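Local structure of DNA annealing helicase and endonuclease ZRANB3 (Homo sapiens, 5MKW) at residues A[39-47]-A[59-67]; A[69-78]-A[90-100]. The protein anneals complementary DNA strands and cuts DNA at stalled or collapsed replication forks to keep the genome stable, the chain here being its HNH nuclease domain. One frame throughout, in Å; residues are numbered along the deposited sequence.

How the contacts relate
Contact 1 joins two helices, 39-47 and 56-64, at the edge of the domain, while contact 2 pairs strands 72-76 and 92-96 and runs into helix 97-118 close to the centre of the chain. Contact 1 is partly buried and mostly apolar, with one arginine doing the polar work at its end; contact 2 is largely buried and held by backbone hydrogen bonds, and it carries two of the four zinc-binding cysteines. The two follow one another along the chain and meet where helix 56-64 gives way to the first strand: Met62 packs on His70 and Phe71, and Glu61 probably hydrogen-bonds His70.

Contact 1: residues A[39-47]-A[59-67]; sequences KSQRKNLLY and LNEMIRNPG
Ile63 drops as a knob into the hole formed by Lys39, Arg42, Lys43 and Leu46. Its two branches divide the work: CG2 lies toward Lys39 CG, the two side chains crossing at about a right angle, while CD1 reaches the CB of Lys43 at 3.9 Å. Leu46 splits likewise, CD1 resting 3.8 Å from Ile63 CG1 and CD2 meeting the methyl CE of Met62. Next along the helix, Tyr47 slants past Leu59, whose CD1 sits 3.5 Å from the tyrosine OH.

At the other end Arg42 takes over. Its CG stands anti to the carbonyl carbon (chi1 -66°) and the chain then runs extended, which carries the guanidinium to the last turn of helix 56-64. There NH1 donates to Ile63 O at 2.9 Å; the oxygen lies in the guanidinium plane, but the nitrogen stands above the carbonyl plane instead of on a lone pair. Pro66 covers one face of the group, its CD 3.5 Å from Arg42 CZ. NE and NH2 are bound by Leu34 O and Arg35 O of helix 27-36, so three backbone carbonyls from two elements fix the guanidinium's rotation. Lys43 leads away past its CB and CG, whereas Lys39 stays alongside, its CG 3.5 Å from Ile63 O.

Around this shell, Leu34 packs on Leu46, and Leu54 and Phe71 on Met62. The helix axes are 8.8 Å apart and run at 140°, an antiparallel pair with knob-into-hole packing, finished by an arginine of helix 39-47 that ties together the C-terminal ends of helices 27-36 and 56-64.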
loop_
_atom_site.group_PDB
_atom_site.type_symbol
_atom_site.label_atom_id
_atom_site.label_comp_id
_atom_site.label_asym_id
_atom_site.label_seq_id
_atom_site.Cartn_x
_atom_site.Cartn_y
_atom_site.Cartn_z
ATOM N N LYS A 39 4.295 22.209 -1.796
ATOM C CA LYS A 39 5.285 21.269 -2.333
ATOM C C LYS A 39 6.623 21.360 -1.601
ATOM O O LYS A 39 7.287 20.342 -1.354
ATOM C CB LYS A 39 5.496 21.465 -3.839
ATOM C CG LYS A 39 6.696 20.741 -4.386
ATOM C CD LYS A 39 6.844 20.971 -5.870
ATOM C CE LYS A 39 8.194 20.471 -6.340
ATOM N NZ LYS A 39 8.052 19.587 -7.529
ATOM N N SER A 40 7.008 22.578 -1.222
ATOM C CA SER A 40 8.326 22.797 -0.627
ATOM C C SER A 40 8.461 22.193 0.779
ATOM O O SER A 40 9.559 22.028 1.270
ATOM C CB SER A 40 8.639 24.292 -0.591
ATOM O OG SER A 40 7.800 24.937 0.346
ATOM N N GLN A 41 7.357 21.914 1.462
ATOM C CA GLN A 41 7.430 21.197 2.749
ATOM C C GLN A 41 7.307 19.673 2.663
ATOM O O GLN A 41 7.488 18.998 3.658
ATOM C CB GLN A 41 6.359 21.723 3.671
ATOM C CG GLN A 41 6.575 23.188 4.021
ATOM C CD GLN A 41 5.393 23.697 4.787
ATOM O OE1 GLN A 41 4.595 22.896 5.296
ATOM N NE2 GLN A 41 5.176 25.007 4.747
ATOM N N ARG A 42 6.966 19.136 1.501
ATOM C CA ARG A 42 6.587 17.701 1.406
ATOM C C ARG A 42 7.741 16.732 1.646
ATOM O O ARG A 42 7.599 15.753 2.359
ATOM C CB ARG A 42 5.940 17.423 0.064
ATOM C CG ARG A 42 4.610 18.129 -0.098
ATOM C CD ARG A 42 3.917 17.699 -1.366
ATOM N NE ARG A 42 2.568 18.187 -1.463
ATOM C CZ ARG A 42 1.995 18.549 -2.607
ATOM N NH1 ARG A 42 2.689 18.593 -3.722
ATOM N NH2 ARG A 42 0.760 19.013 -2.598
ATOM N N LYS A 43 8.928 17.092 1.170
ATOM C CA LYS A 43 10.054 16.192 1.284
ATOM C C LYS A 43 10.332 15.923 2.770
ATOM O O LYS A 43 10.472 14.771 3.195
ATOM C CB LYS A 43 11.276 16.766 0.560
ATOM C CG LYS A 43 12.506 15.866 0.537
ATOM C CD LYS A 43 13.664 16.651 -0.057
ATOM C CE LYS A 43 14.860 15.765 -0.320
ATOM N NZ LYS A 43 15.647 16.271 -1.488
ATOM N N ASN A 44 10.437 16.975 3.569
ATOM C CA ASN A 44 10.777 16.773 4.981
ATOM C C ASN A 44 9.706 16.029 5.748
ATOM O O ASN A 44 10.026 15.198 6.588
ATOM C CB ASN A 44 11.050 18.107 5.686
ATOM C CG ASN A 44 12.388 18.716 5.281
ATOM O OD1 ASN A 44 13.318 18.023 4.823
ATOM N ND2 ASN A 44 12.509 20.026 5.491
ATOM N N LEU A 45 8.443 16.290 5.432
ATOM C CA LEU A 45 7.353 15.503 6.005
ATOM C C LEU A 45 7.505 14.015 5.664
ATOM O O LEU A 45 7.255 13.157 6.511
ATOM C CB LEU A 45 5.985 15.994 5.487
ATOM C CG LEU A 45 5.565 17.385 6.004
ATOM C CD1 LEU A 45 4.332 17.864 5.239
ATOM C CD2 LEU A 45 5.310 17.433 7.508
ATOM N N LEU A 46 7.804 13.707 4.400
ATOM C CA LEU A 46 7.854 12.320 3.990
ATOM C C LEU A 46 9.016 11.599 4.652
ATOM O O LEU A 46 8.894 10.435 5.015
ATOM C CB LEU A 46 7.955 12.204 2.470
ATOM C CG LEU A 46 6.691 12.573 1.687
ATOM C CD1 LEU A 46 7.014 12.788 0.216
ATOM C CD2 LEU A 46 5.619 11.482 1.824
ATOM N N TYR A 47 10.173 12.252 4.757
ATOM C CA TYR A 47 11.336 11.588 5.349
ATOM C C TYR A 47 11.338 11.571 6.874
ATOM O O TYR A 47 12.175 10.904 7.471
ATOM C CB TYR A 47 12.644 12.215 4.841
ATOM C CG TYR A 47 12.997 11.769 3.424
ATOM C CD1 TYR A 47 13.696 10.576 3.197
ATOM C CD2 TYR A 47 12.523 12.463 2.319
ATOM C CE1 TYR A 47 14.023 10.185 1.914
ATOM C CE2 TYR A 47 12.796 12.041 1.026
ATOM C CZ TYR A 47 13.589 10.931 0.840
ATOM O OH TYR A 47 13.907 10.533 -0.435
ATOM N N LEU A 59 8.614 8.516 -3.755
ATOM C CA LEU A 59 8.728 9.726 -2.954
ATOM C C LEU A 59 8.835 10.982 -3.831
ATOM O O LEU A 59 8.199 12.011 -3.543
ATOM C CB LEU A 59 9.931 9.642 -1.990
ATOM C CG LEU A 59 9.786 8.561 -0.925
ATOM C CD1 LEU A 59 11.085 8.407 -0.140
ATOM C CD2 LEU A 59 8.607 8.863 0.009
ATOM N N ASN A 60 9.577 10.908 -4.940
ATOM C CA ASN A 60 9.631 12.056 -5.845
ATOM C C ASN A 60 8.208 12.345 -6.421
ATOM O O ASN A 60 7.798 13.495 -6.577
ATOM C CB ASN A 60 10.597 11.810 -6.998
ATOM C CG ASN A 60 12.043 11.874 -6.588
ATOM O OD1 ASN A 60 12.381 12.458 -5.552
ATOM N ND2 ASN A 60 12.909 11.320 -7.427
ATOM N N GLU A 61 7.445 11.312 -6.723
ATOM C CA GLU A 61 6.066 11.550 -7.230
ATOM C C GLU A 61 5.170 12.159 -6.168
ATOM O O GLU A 61 4.278 12.975 -6.460
ATOM C CB GLU A 61 5.408 10.267 -7.656
ATOM C CG GLU A 61 5.938 9.688 -8.949
ATOM C CD GLU A 61 5.320 8.335 -9.195
ATOM O OE1 GLU A 61 4.221 8.046 -8.625
ATOM O OE2 GLU A 61 5.962 7.524 -9.899
ATOM N N MET A 62 5.359 11.679 -4.955
ATOM C CA MET A 62 4.611 12.195 -3.800
ATOM C C MET A 62 4.911 13.659 -3.462
ATOM O O MET A 62 4.069 14.343 -2.929
ATOM C CB MET A 62 4.865 11.293 -2.592
ATOM C CG MET A 62 4.220 9.903 -2.769
ATOM S SD MET A 62 4.915 8.619 -1.715
ATOM C CE MET A 62 4.005 8.728 -0.188
ATOM N N ILE A 63 6.139 14.116 -3.713
ATOM C CA ILE A 63 6.475 15.527 -3.507
ATOM C C ILE A 63 5.779 16.400 -4.553
ATOM O O ILE A 63 5.299 17.493 -4.265
ATOM C CB ILE A 63 8.017 15.698 -3.566
ATOM C CG1 ILE A 63 8.673 15.066 -2.346
ATOM C CG2 ILE A 63 8.403 17.150 -3.720
ATOM C CD1 ILE A 63 10.144 14.724 -2.537
ATOM N N ARG A 64 5.711 15.899 -5.792
ATOM C CA ARG A 64 5.126 16.657 -6.885
ATOM C C ARG A 64 3.610 16.684 -6.730
ATOM O O ARG A 64 2.974 17.720 -6.907
ATOM C CB ARG A 64 5.514 16.007 -8.219
ATOM C CG ARG A 64 4.920 16.644 -9.457
ATOM C CD ARG A 64 5.636 16.132 -10.723
ATOM N NE ARG A 64 6.851 15.357 -10.431
ATOM C CZ ARG A 64 6.925 14.035 -10.521
ATOM N NH1 ARG A 64 5.854 13.349 -10.882
ATOM N NH2 ARG A 64 8.053 13.391 -10.240
ATOM N N ASN A 65 3.031 15.517 -6.482
ATOM C CA ASN A 65 1.592 15.358 -6.585
ATOM C C ASN A 65 1.088 14.114 -5.885
ATOM O O ASN A 65 0.904 13.066 -6.506
ATOM C CB ASN A 65 1.191 15.321 -8.053
ATOM C CG ASN A 65 -0.323 15.185 -8.237
ATOM O OD1 ASN A 65 -1.120 15.680 -7.430
ATOM N ND2 ASN A 65 -0.710 14.542 -9.298
ATOM N N PRO A 66 0.931 14.202 -4.568
ATOM C CA PRO A 66 0.582 12.980 -3.867
ATOM C C PRO A 66 -0.840 12.537 -4.245
ATOM O O PRO A 66 -1.731 13.377 -4.505
ATOM C CB PRO A 66 0.672 13.374 -2.397
ATOM C CG PRO A 66 0.564 14.852 -2.375
ATOM C CD PRO A 66 1.159 15.341 -3.655
ATOM N N GLY A 67 -1.013 11.240 -4.380
ATOM C CA GLY A 67 -2.366 10.587 -4.481
ATOM C C GLY A 67 -2.565 9.490 -3.473
ATOM O O GLY A 67 -1.602 8.987 -2.909
#

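Contact 2: residues A[69-78]-A[90-100]; sequences GHFWQVDHIK and DNLQTLCTVCH. With ZN (zinc ion), chain C.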
loop_
_atom_site.group_PDB
_atom_site.type_symbol
_atom_site.label_atom_id
_atom_site.label_comp_id
_atom_site.label_asym_id
_atom_site.label_seq_id
_atom_site.Cartn_x
_atom_site.Cartn_y
_atom_site.Cartn_z
ATOM N N GLY A 69 -3.397 6.419 -3.483
ATOM C CA GLY A 69 -2.674 5.200 -3.769
ATOM C C GLY A 69 -1.179 5.181 -3.471
ATOM O O GLY A 69 -0.595 4.116 -3.370
ATOM N N HIS A 70 -0.561 6.341 -3.276
ATOM C CA HIS A 70 0.811 6.385 -2.798
ATOM C C HIS A 70 0.946 6.019 -1.351
ATOM O O HIS A 70 2.056 5.708 -0.890
ATOM C CB HIS A 70 1.435 7.778 -2.984
ATOM C CG HIS A 70 1.664 8.156 -4.398
ATOM N ND1 HIS A 70 1.430 9.429 -4.859
ATOM C CD2 HIS A 70 2.178 7.453 -5.445
ATOM C CE1 HIS A 70 1.796 9.504 -6.127
ATOM N NE2 HIS A 70 2.282 8.330 -6.494
ATOM N N PHE A 71 -0.141 6.150 -0.608
ATOM C CA PHE A 71 -0.122 5.998 0.848
ATOM C C PHE A 71 -0.709 4.651 1.329
ATOM O O PHE A 71 -0.217 4.075 2.310
ATOM C CB PHE A 71 -0.868 7.188 1.472
ATOM C CG PHE A 71 -0.172 8.502 1.269
ATOM C CD1 PHE A 71 -0.286 9.181 0.062
ATOM C CD2 PHE A 71 0.755 8.940 2.183
ATOM C CE1 PHE A 71 0.427 10.362 -0.164
ATOM C CE2 PHE A 71 1.475 10.090 1.963
ATOM C CZ PHE A 71 1.298 10.826 0.786
ATOM N N TRP A 72 -1.808 4.201 0.721
ATOM C CA TRP A 72 -2.415 2.909 1.089
ATOM C C TRP A 72 -3.004 2.193 -0.125
ATOM O O TRP A 72 -3.351 2.818 -1.127
ATOM C CB TRP A 72 -3.480 3.032 2.218
ATOM C CG TRP A 72 -4.658 3.842 1.916
ATOM C CD1 TRP A 72 -4.793 5.185 2.093
ATOM C CD2 TRP A 72 -5.916 3.381 1.400
ATOM N NE1 TRP A 72 -6.043 5.606 1.697
ATOM C CE2 TRP A 72 -6.762 4.514 1.291
ATOM C CE3 TRP A 72 -6.421 2.127 1.067
ATOM C CZ2 TRP A 72 -8.075 4.437 0.838
ATOM C CZ3 TRP A 72 -7.745 2.049 0.560
ATOM C CH2 TRP A 72 -8.560 3.207 0.500
ATOM N N GLN A 73 -3.109 0.874 0.009
ATOM C CA GLN A 73 -3.587 -0.046 -1.013
ATOM C C GLN A 73 -4.479 -1.088 -0.317
ATOM O O GLN A 73 -4.230 -1.417 0.843
ATOM C CB GLN A 73 -2.392 -0.803 -1.622
ATOM C CG GLN A 73 -1.479 0.030 -2.498
ATOM C CD GLN A 73 -2.182 0.432 -3.788
ATOM O OE1 GLN A 73 -2.953 -0.363 -4.340
ATOM N NE2 GLN A 73 -2.102 1.711 -4.149
ATOM N N VAL A 74 -5.481 -1.618 -1.040
ATOM C CA VAL A 74 -6.209 -2.811 -0.612
ATOM C C VAL A 74 -5.448 -4.063 -1.014
ATOM O O VAL A 74 -4.930 -4.149 -2.139
ATOM C CB VAL A 74 -7.601 -2.851 -1.268
ATOM C CG1 VAL A 74 -8.337 -4.133 -0.920
ATOM C CG2 VAL A 74 -8.397 -1.647 -0.817
ATOM N N ASP A 75 -5.387 -5.046 -0.126
ATOM C CA ASP A 75 -4.722 -6.293 -0.465
ATOM C C ASP A 75 -5.408 -7.437 0.262
ATOM O O ASP A 75 -6.356 -7.226 1.035
ATOM C CB ASP A 75 -3.233 -6.202 -0.084
ATOM C CG ASP A 75 -2.325 -7.134 -0.913
ATOM O OD1 ASP A 75 -2.812 -8.149 -1.495
ATOM O OD2 ASP A 75 -1.102 -6.891 -0.882
ATOM N N HIS A 76 -4.951 -8.654 0.007
ATOM C CA HIS A 76 -5.566 -9.843 0.599
ATOM C C HIS A 76 -5.208 -9.991 2.064
ATOM O O HIS A 76 -4.069 -9.731 2.466
ATOM C CB HIS A 76 -5.098 -11.113 -0.117
ATOM C CG HIS A 76 -5.474 -11.155 -1.551
ATOM N ND1 HIS A 76 -4.551 -11.051 -2.562
ATOM C CD2 HIS A 76 -6.681 -11.250 -2.148
ATOM C CE1 HIS A 76 -5.168 -11.130 -3.727
ATOM N NE2 HIS A 76 -6.462 -11.238 -3.503
ATOM N N ILE A 77 -6.143 -10.519 2.851
ATOM C CA ILE A 77 -5.818 -10.917 4.208
ATOM C C ILE A 77 -5.120 -12.275 4.197
ATOM O O ILE A 77 -4.080 -12.430 4.836
ATOM C CB ILE A 77 -7.049 -11.017 5.107
ATOM C CG1 ILE A 77 -7.742 -9.657 5.244
ATOM C CG2 ILE A 77 -6.645 -11.590 6.467
ATOM C CD1 ILE A 77 -9.157 -9.761 5.776
ATOM N N LYS A 78 -5.680 -13.226 3.437
ATOM C CA LYS A 78 -5.072 -14.549 3.223
ATOM C C LYS A 78 -4.663 -14.677 1.757
ATOM O O LYS A 78 -5.523 -14.894 0.856
ATOM C CB LYS A 78 -6.056 -15.669 3.563
ATOM C CG LYS A 78 -6.772 -15.454 4.888
ATOM C CD LYS A 78 -7.408 -16.740 5.440
ATOM C CE LYS A 78 -8.599 -16.446 6.349
ATOM N NZ LYS A 78 -8.478 -17.098 7.688
ATOM N N ASP A 90 -14.509 -9.923 2.451
ATOM C CA ASP A 90 -14.095 -10.530 3.698
ATOM C C ASP A 90 -12.664 -11.072 3.677
ATOM O O ASP A 90 -12.146 -11.536 4.695
ATOM C CB ASP A 90 -15.078 -11.644 4.093
ATOM C CG ASP A 90 -15.094 -12.823 3.095
ATOM O OD1 ASP A 90 -14.034 -13.189 2.509
ATOM O OD2 ASP A 90 -16.181 -13.425 2.931
ATOM N N ASN A 91 -12.027 -11.022 2.524
ATOM C CA ASN A 91 -10.593 -11.344 2.425
ATOM C C ASN A 91 -9.719 -10.134 2.061
ATOM O O ASN A 91 -8.568 -10.299 1.691
ATOM C CB ASN A 91 -10.344 -12.456 1.388
ATOM C CG ASN A 91 -8.972 -13.076 1.517
ATOM O OD1 ASN A 91 -8.440 -13.206 2.616
ATOM N ND2 ASN A 91 -8.367 -13.427 0.383
ATOM N N LEU A 92 -10.234 -8.930 2.274
ATOM C CA LEU A 92 -9.482 -7.729 1.931
ATOM C C LEU A 92 -9.158 -6.822 3.131
ATOM O O LEU A 92 -9.917 -6.743 4.092
ATOM C CB LEU A 92 -10.249 -6.938 0.896
ATOM C CG LEU A 92 -10.494 -7.665 -0.431
ATOM C CD1 LEU A 92 -11.196 -6.740 -1.423
ATOM C CD2 LEU A 92 -9.201 -8.179 -1.031
ATOM N N GLN A 93 -8.065 -6.079 3.020
ATOM C CA GLN A 93 -7.596 -5.235 4.085
ATOM C C GLN A 93 -6.815 -4.075 3.482
ATOM O O GLN A 93 -6.279 -4.178 2.381
ATOM C CB GLN A 93 -6.744 -6.018 5.077
ATOM C CG GLN A 93 -5.345 -6.364 4.558
ATOM C CD GLN A 93 -4.513 -7.205 5.475
ATOM O OE1 GLN A 93 -3.633 -7.998 5.028
ATOM N NE2 GLN A 93 -4.887 -7.201 6.708
ATOM N N THR A 94 -6.746 -3.003 4.262
ATOM C CA THR A 94 -5.935 -1.853 3.999
ATOM C C THR A 94 -4.532 -2.114 4.482
ATOM O O THR A 94 -4.306 -2.548 5.630
ATOM C CB THR A 94 -6.521 -0.631 4.767
ATOM O OG1 THR A 94 -7.886 -0.415 4.365
ATOM C CG2 THR A 94 -5.716 0.597 4.470
ATOM N N LEU A 95 -3.587 -1.844 3.595
ATOM C CA LEU A 95 -2.163 -1.819 3.933
ATOM C C LEU A 95 -1.604 -0.456 3.556
ATOM O O LEU A 95 -1.902 0.069 2.465
ATOM C CB LEU A 95 -1.385 -2.891 3.137
ATOM C CG LEU A 95 -1.693 -4.377 3.323
ATOM C CD1 LEU A 95 -0.734 -5.227 2.498
ATOM C CD2 LEU A 95 -1.616 -4.790 4.780
ATOM N N CYS A 96 -0.729 0.102 4.389
ATOM C CA CYS A 96 0.061 1.216 3.950
ATOM C C CYS A 96 0.990 0.727 2.809
ATOM O O CYS A 96 1.208 -0.491 2.595
ATOM C CB CYS A 96 0.892 1.801 5.118
ATOM S SG CYS A 96 2.289 0.800 5.622
ATOM N N THR A 97 1.544 1.673 2.064
ATOM C CA THR A 97 2.338 1.296 0.900
ATOM C C THR A 97 3.675 0.649 1.244
ATOM O O THR A 97 4.180 -0.117 0.470
ATOM C CB THR A 97 2.493 2.469 -0.069
ATOM O OG1 THR A 97 2.722 3.682 0.671
ATOM C CG2 THR A 97 1.190 2.586 -0.901
ATOM N N VAL A 98 4.206 0.899 2.430
ATOM C CA VAL A 98 5.427 0.265 2.874
ATOM C C VAL A 98 5.148 -1.220 3.193
ATOM O O VAL A 98 5.832 -2.111 2.720
ATOM C CB VAL A 98 6.037 0.999 4.086
ATOM C CG1 VAL A 98 7.117 0.158 4.763
ATOM C CG2 VAL A 98 6.614 2.352 3.661
ATOM N N CYS A 99 4.089 -1.485 3.920
ATOM C CA CYS A 99 3.688 -2.889 4.118
ATOM C C CYS A 99 3.303 -3.603 2.809
ATOM O O CYS A 99 3.538 -4.795 2.630
ATOM C CB CYS A 99 2.525 -2.969 5.096
ATOM S SG CYS A 99 2.979 -2.521 6.808
ATOM N N HIS A 100 2.625 -2.895 1.934
ATOM C CA HIS A 100 2.215 -3.478 0.686
ATOM C C HIS A 100 3.450 -3.876 -0.153
ATOM O O HIS A 100 3.466 -4.924 -0.778
ATOM C CB HIS A 100 1.362 -2.525 -0.090
ATOM C CG HIS A 100 0.878 -3.086 -1.371
ATOM N ND1 HIS A 100 1.164 -2.508 -2.590
ATOM C CD2 HIS A 100 0.035 -4.111 -1.624
ATOM C CE1 HIS A 100 0.488 -3.135 -3.529
ATOM N NE2 HIS A 100 -0.094 -4.188 -2.986
HETATM ZN ZN ZN C . 1.666 -0.705 7.323
#
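Gln73 and Leu95 form one hydrogen-bonded pair of a two-stranded antiparallel sheet, each NH bonded to the other's O at 2.9 Å; Asp75 and Gln93 form the other, with the non-hydrogen-bonded pair Val74 and Thr94 between.

The packing is tightest where the second strand turns into helix 97-118. Thr97 OG1 donates to His70 O at 2.6 Å and its N to Phe71 O. His100, its CG anti to the backbone N (chi1 -178°), swings back against the Gln73, Asp75 and Leu95 face of the sheet: Gln73 CG lies over one ring face in a CH-pi contact, 4.0 Å from the centroid, while Asp75 OD2 approaches the ring edge, 3.1 Å from His100 CD2. Carboxylate and ring planes stand 70° apart. Gln73 bends at chi2 so that NE2 reaches Gly69 O. On the Val74-Thr94 face, Trp72 slants against Thr94 CG2 and helix 5-16 covers the strands.

The far end is the solvent side, where Ile77, Lys78 and Asp90 are exposed, yet its backbone is still gripped. Ile77 N bonds Asn91 O at 2.7 Å, and the Asn91 amide holds the backbone of Lys78 at both ends, OD1 accepting from N and ND2 donating to O and also to Gln86 O. The Lys78 chain itself leads away.

Cys96 ends the strand and N-caps the helix, its SG accepting from Cys99 N; zinc lies 2.4 Å from Cys96 SG and 2.3 Å from Cys99 SG, and Cys20 and Cys23 complete the site. This zinc, probably structural, is separate from the catalytic metal that gives the beta-beta-alpha-metal motif its name. Two antiparallel strands followed by a helix are the beta-beta-alpha core of the His-Me finger fold of HNH endonucleases, and His76, Asn91 and His100 fall where the H, N and H of that motif are expected.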